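Local coordinates for thioredoxin domain-containing protein (Aeropyrum pernix, PDB 3HA9) that is of unknown function but has a thioredoxin-like fold with a CxxC disulfide, and may act as an oxidoreductase, at residues M45-P50 with P94-E99; S51-A56 with A106-P111. All coordinates share one frame; numbering follows the deposited sequence.

Overall arrangement
From the N terminus, the chain runs through strand 39-45 into the loop M45-P50 and on into helix 52-65. It then passes strand 69-75 and helix 79-85 before P94-E99 returns to that loop and closes contact 1. Helix 98-108 follows, and its end, A106-P111, comes back to the start of helix 52-65 in contact 2. The two contacts cross along the chain, and their centres lie about 12 Å apart. Helix 98-108 serves both, with one end near the CxxC loop and the other beside helix 52-65. The C49-C52 disulfide joins the first segments of the two contacts, and M45 CB packs against C52 SG.

Contact 1: M45-P50 with P94-E99; sequences MAAWCP and PPDTPE
The backbone N of A47 donates a hydrogen bond to D96 OD2, 2.7 Å long and nearly straight at 167°. OD2 receives it through its syn lone pair, on the side of the other carboxylate oxygen. The same oxygen rests against the methyl of A47, with CB 3.2 Å from OD2. A46 adds a looser touch from its CB. D96 OD1 lies in the plane of the W48 ring, at its edge, 3.5 Å from W48 CD1. The carboxylate stands almost upright to the indole, the planes being 84° apart. W48 CG sits between its own backbone N and carbonyl carbon (chi1 61°). This places the indole on the side of D96. A type I turn from A46 to C49, closed by the bond from C49 N to A46 O, shapes the loop. The carboxylate thus holds A47 N in the turn that ends at C49, the first cysteine of the CxxC disulfide. D75 brings a second carboxylate close to D96 OD2. With D96 cut back to an alanine, the N-H of A47 would probably lose its acceptor and a gap would open beside the W48 edge. The contact joins the CxxC loop, which lies between strand 39-45 and helix 52-65 as in the thioredoxin fold, to the segment leading into helix 98-108. W77 meets W48 edge-to-face, while F104 of that helix packs against A47.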
loop_
_atom_site.group_PDB
_atom_site.type_symbol
_atom_site.label_atom_id
_atom_site.label_comp_id
_atom_site.label_asym_id
_atom_site.label_seq_id
_atom_site.Cartn_x
_atom_site.Cartn_y
_atom_site.Cartn_z
ATOM N N MET A 45 -3.071 -0.073 6.024
ATOM C CA MET A 45 -2.990 -0.092 7.491
ATOM C C MET A 45 -3.949 0.906 8.135
ATOM O O MET A 45 -4.706 1.587 7.439
ATOM C CB MET A 45 -1.531 0.097 7.963
ATOM C CG MET A 45 -0.744 1.263 7.306
ATOM S SD MET A 45 -1.298 2.937 7.729
ATOM C CE MET A 45 -0.686 3.043 9.398
ATOM N N ALA A 46 -3.928 0.951 9.463
ATOM C CA ALA A 46 -4.699 1.920 10.254
ATOM C C ALA A 46 -3.875 2.214 11.483
ATOM O O ALA A 46 -3.134 1.336 11.962
ATOM C CB ALA A 46 -6.069 1.329 10.644
ATOM N N ALA A 47 -3.988 3.435 11.997
ATOM C CA ALA A 47 -3.114 3.866 13.086
ATOM C C ALA A 47 -3.367 3.102 14.383
ATOM O O ALA A 47 -2.465 2.956 15.205
ATOM C CB ALA A 47 -3.232 5.361 13.301
ATOM N N TRP A 48 -4.583 2.592 14.553
ATOM C CA TRP A 48 -4.942 1.805 15.746
ATOM C C TRP A 48 -4.735 0.284 15.615
ATOM O O TRP A 48 -4.938 -0.468 16.566
ATOM C CB TRP A 48 -6.410 2.079 16.091
ATOM C CG TRP A 48 -7.339 1.692 14.997
ATOM C CD1 TRP A 48 -7.730 2.472 13.949
ATOM C CD2 TRP A 48 -8.021 0.445 14.842
ATOM N NE1 TRP A 48 -8.585 1.779 13.135
ATOM C CE2 TRP A 48 -8.793 0.536 13.663
ATOM C CE3 TRP A 48 -8.043 -0.746 15.574
ATOM C CZ2 TRP A 48 -9.577 -0.523 13.194
ATOM C CZ3 TRP A 48 -8.826 -1.794 15.114
ATOM C CH2 TRP A 48 -9.592 -1.672 13.938
ATOM N N CYS A 49 -4.321 -0.173 14.442
ATOM C CA CYS A 49 -4.179 -1.603 14.165
ATOM C C CYS A 49 -3.107 -2.211 15.089
ATOM O O CYS A 49 -1.981 -1.735 15.101
ATOM C CB CYS A 49 -3.844 -1.786 12.665
ATOM S SG CYS A 49 -2.765 -3.195 12.162
ATOM N N PRO A 50 -3.483 -3.210 15.926
ATOM C CA PRO A 50 -2.518 -3.773 16.860
ATOM C C PRO A 50 -1.264 -4.339 16.198
ATOM O O PRO A 50 -0.148 -4.064 16.672
ATOM C CB PRO A 50 -3.316 -4.873 17.569
ATOM C CG PRO A 50 -4.726 -4.354 17.560
ATOM C CD PRO A 50 -4.860 -3.659 16.221
ATOM N N PRO A 94 -13.400 5.395 15.316
ATOM C CA PRO A 94 -13.729 6.439 14.358
ATOM C C PRO A 94 -12.608 6.517 13.333
ATOM O O PRO A 94 -11.570 5.858 13.518
ATOM C CB PRO A 94 -13.748 7.723 15.205
ATOM C CG PRO A 94 -13.711 7.289 16.620
ATOM C CD PRO A 94 -13.073 5.943 16.646
ATOM N N PRO A 95 -12.809 7.298 12.265
ATOM C CA PRO A 95 -11.736 7.486 11.296
ATOM C C PRO A 95 -10.459 8.023 11.925
ATOM O O PRO A 95 -10.495 8.820 12.872
ATOM C CB PRO A 95 -12.289 8.544 10.339
ATOM C CG PRO A 95 -13.760 8.502 10.515
ATOM C CD PRO A 95 -13.997 8.104 11.936
ATOM N N ASP A 96 -9.330 7.579 11.394
ATOM C CA ASP A 96 -8.038 8.146 11.748
ATOM C C ASP A 96 -7.957 9.571 11.216
ATOM O O ASP A 96 -8.311 9.839 10.068
ATOM C CB ASP A 96 -6.916 7.372 11.054
ATOM C CG ASP A 96 -6.526 6.079 11.759
ATOM O OD1 ASP A 96 -7.062 5.740 12.845
ATOM O OD2 ASP A 96 -5.630 5.393 11.186
ATOM N N THR A 97 -7.448 10.472 12.039
ATOM C CA THR A 97 -7.133 11.817 11.566
ATOM C C THR A 97 -5.751 11.761 10.912
ATOM O O THR A 97 -4.950 10.874 11.234
ATOM C CB THR A 97 -7.097 12.811 12.740
ATOM O OG1 THR A 97 -6.045 12.432 13.640
ATOM C CG2 THR A 97 -8.426 12.796 13.501
ATOM N N PRO A 98 -5.459 12.691 9.985
ATOM C CA PRO A 98 -4.099 12.776 9.444
ATOM C C PRO A 98 -3.054 12.887 10.562
ATOM O O PRO A 98 -1.972 12.313 10.440
ATOM C CB PRO A 98 -4.137 14.050 8.601
ATOM C CG PRO A 98 -5.568 14.100 8.132
ATOM C CD PRO A 98 -6.396 13.577 9.260
ATOM N N GLU A 99 -3.376 13.606 11.640
ATOM C CA GLU A 99 -2.458 13.729 12.784
ATOM C C GLU A 99 -2.113 12.370 13.408
ATOM O O GLU A 99 -0.960 12.106 13.728
ATOM C CB GLU A 99 -3.040 14.683 13.852
ATOM C CG GLU A 99 -2.222 14.753 15.152
ATOM C CD GLU A 99 -2.864 15.586 16.280
ATOM O OE1 GLU A 99 -3.977 16.155 16.107
ATOM O OE2 GLU A 99 -2.229 15.694 17.358
#

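Contact 2: S51-A56 with A106-P111; sequences SCVYMA and ANYGDP
V53 holds CG1 anti to its backbone N (chi1 175°), and Y108 holds CG anti to its carbonyl carbon (chi1 -53°). These torsions bring one branch of the valine over a face of the tyrosine ring. V53 CG1 lies 4.0 Å from the ring centroid of Y108, 19° off the ring normal. This is a CH-pi contact over the face. The methyl is set toward the rim, and its nearest ring atom is Y108 CD1 at 3.8 Å. V53 CG2 approaches the CD2-CE2 edge from the same side, 4.0 Å from Y108 CE2. Both methyls thus lie on one side of the ring, each near a different edge. N107 CB lies against the opposite face, so the ring is held between V53 and its own neighbour in sequence.

One helical turn after V53, A56 meets the base of the tyrosine. A56 CB is 3.9 Å from Y108 CB and 3.6 Å from Y108 O. The chain leaves the helix at G109, where the backbones come close: the CA atoms of A56 and G109 are 5.2 Å apart. Helix 52-65, which begins around C52 of the CxxC as in the thioredoxin fold, is packed here against the end of helix 98-108. F104 of the latter also touches C52, V53 and the Y108 ring. A56 is buried and reaches W43 of strand 39-45 as well. No hydrogen bond or salt bridge links the two segments. Their association rests on methyl-to-ring and methyl-to-backbone packing, so it depends on close fit and not on paired charges.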
loop_
_atom_site.group_PDB
_atom_site.type_symbol
_atom_site.label_atom_id
_atom_site.label_comp_id
_atom_site.label_asym_id
_atom_site.label_seq_id
_atom_site.Cartn_x
_atom_site.Cartn_y
_atom_site.Cartn_z
ATOM N N SER A 51 -1.446 -5.104 15.121
ATOM C CA SER A 51 -0.344 -5.792 14.438
ATOM C C SER A 51 0.570 -4.841 13.655
ATOM O O SER A 51 1.714 -5.168 13.335
ATOM C CB SER A 51 -0.884 -6.900 13.526
ATOM O OG SER A 51 -1.607 -6.344 12.427
ATOM N N CYS A 52 0.066 -3.659 13.370
ATOM C CA CYS A 52 0.771 -2.754 12.471
ATOM C C CYS A 52 2.055 -2.199 13.069
ATOM O O CYS A 52 2.962 -1.824 12.335
ATOM C CB CYS A 52 -0.151 -1.630 12.000
ATOM S SG CYS A 52 -1.429 -2.225 10.864
ATOM N N VAL A 53 2.131 -2.139 14.400
ATOM C CA VAL A 53 3.368 -1.719 15.057
ATOM C C VAL A 53 4.513 -2.680 14.706
ATOM O O VAL A 53 5.638 -2.236 14.377
ATOM C CB VAL A 53 3.183 -1.567 16.596
ATOM C CG1 VAL A 53 4.509 -1.250 17.280
ATOM C CG2 VAL A 53 2.153 -0.454 16.887
ATOM N N TYR A 54 4.239 -3.984 14.795
ATOM C CA TYR A 54 5.240 -4.977 14.405
ATOM C C TYR A 54 5.541 -4.887 12.897
ATOM O O TYR A 54 6.707 -4.957 12.484
ATOM C CB TYR A 54 4.823 -6.410 14.800
ATOM C CG TYR A 54 5.764 -7.448 14.237
ATOM C CD1 TYR A 54 7.081 -7.535 14.695
ATOM C CD2 TYR A 54 5.359 -8.320 13.216
ATOM C CE1 TYR A 54 7.968 -8.466 14.162
ATOM C CE2 TYR A 54 6.239 -9.256 12.684
ATOM C CZ TYR A 54 7.542 -9.326 13.165
ATOM O OH TYR A 54 8.433 -10.243 12.652
ATOM N N MET A 55 4.504 -4.755 12.065
ATOM C CA MET A 55 4.767 -4.599 10.619
ATOM C C MET A 55 5.648 -3.380 10.335
ATOM O O MET A 55 6.528 -3.428 9.478
ATOM C CB MET A 55 3.459 -4.524 9.789
ATOM C CG MET A 55 3.700 -4.554 8.263
ATOM S SD MET A 55 4.679 -5.952 7.608
ATOM C CE MET A 55 3.628 -7.260 8.111
ATOM N N ALA A 56 5.422 -2.283 11.056
ATOM C CA ALA A 56 6.227 -1.082 10.836
ATOM C C ALA A 56 7.696 -1.377 11.159
ATOM O O ALA A 56 8.599 -0.966 10.431
ATOM C CB ALA A 56 5.707 0.089 11.675
ATOM N N ALA A 106 5.604 8.485 12.647
ATOM C CA ALA A 106 6.752 9.106 13.335
ATOM C C ALA A 106 7.260 8.208 14.459
ATOM O O ALA A 106 8.480 8.091 14.657
ATOM C CB ALA A 106 6.392 10.473 13.877
ATOM N N ASN A 107 6.333 7.581 15.177
ATOM C CA ASN A 107 6.685 6.709 16.301
ATOM C C ASN A 107 7.316 5.392 15.897
ATOM O O ASN A 107 8.244 4.913 16.574
ATOM C CB ASN A 107 5.447 6.379 17.153
ATOM C CG ASN A 107 5.123 7.451 18.163
ATOM O OD1 ASN A 107 3.964 7.576 18.598
ATOM N ND2 ASN A 107 6.121 8.220 18.559
ATOM N N TYR A 108 6.803 4.775 14.834
ATOM C CA TYR A 108 7.172 3.379 14.532
ATOM C C TYR A 108 7.727 3.137 13.147
ATOM O O TYR A 108 8.378 2.120 12.897
ATOM C CB TYR A 108 5.975 2.453 14.755
ATOM C CG TYR A 108 5.362 2.600 16.121
ATOM C CD1 TYR A 108 6.059 2.213 17.260
ATOM C CD2 TYR A 108 4.071 3.117 16.277
ATOM C CE1 TYR A 108 5.503 2.341 18.523
ATOM C CE2 TYR A 108 3.510 3.252 17.539
ATOM C CZ TYR A 108 4.242 2.868 18.658
ATOM O OH TYR A 108 3.702 2.970 19.918
ATOM N N GLY A 109 7.461 4.068 12.240
ATOM C CA GLY A 109 7.837 3.896 10.833
ATOM C C GLY A 109 9.026 4.752 10.442
ATOM O O GLY A 109 9.903 5.032 11.273
ATOM N N ASP A 110 9.067 5.149 9.168
ATOM C CA ASP A 110 10.279 5.773 8.587
ATOM C C ASP A 110 9.955 7.052 7.837
ATOM O O ASP A 110 8.910 7.138 7.147
ATOM C CB ASP A 110 11.053 4.779 7.697
ATOM C CG ASP A 110 12.465 5.264 7.336
ATOM O OD1 ASP A 110 13.420 4.810 8.007
ATOM O OD2 ASP A 110 12.610 6.103 6.409
ATOM N N PRO A 111 10.840 8.067 7.980
ATOM C CA PRO A 111 10.581 9.395 7.419
ATOM C C PRO A 111 10.609 9.462 5.891
ATOM O O PRO A 111 9.999 10.360 5.309
ATOM C CB PRO A 111 11.681 10.277 8.038
ATOM C CG PRO A 111 12.610 9.349 8.788
ATOM C CD PRO A 111 11.836 8.111 9.071
#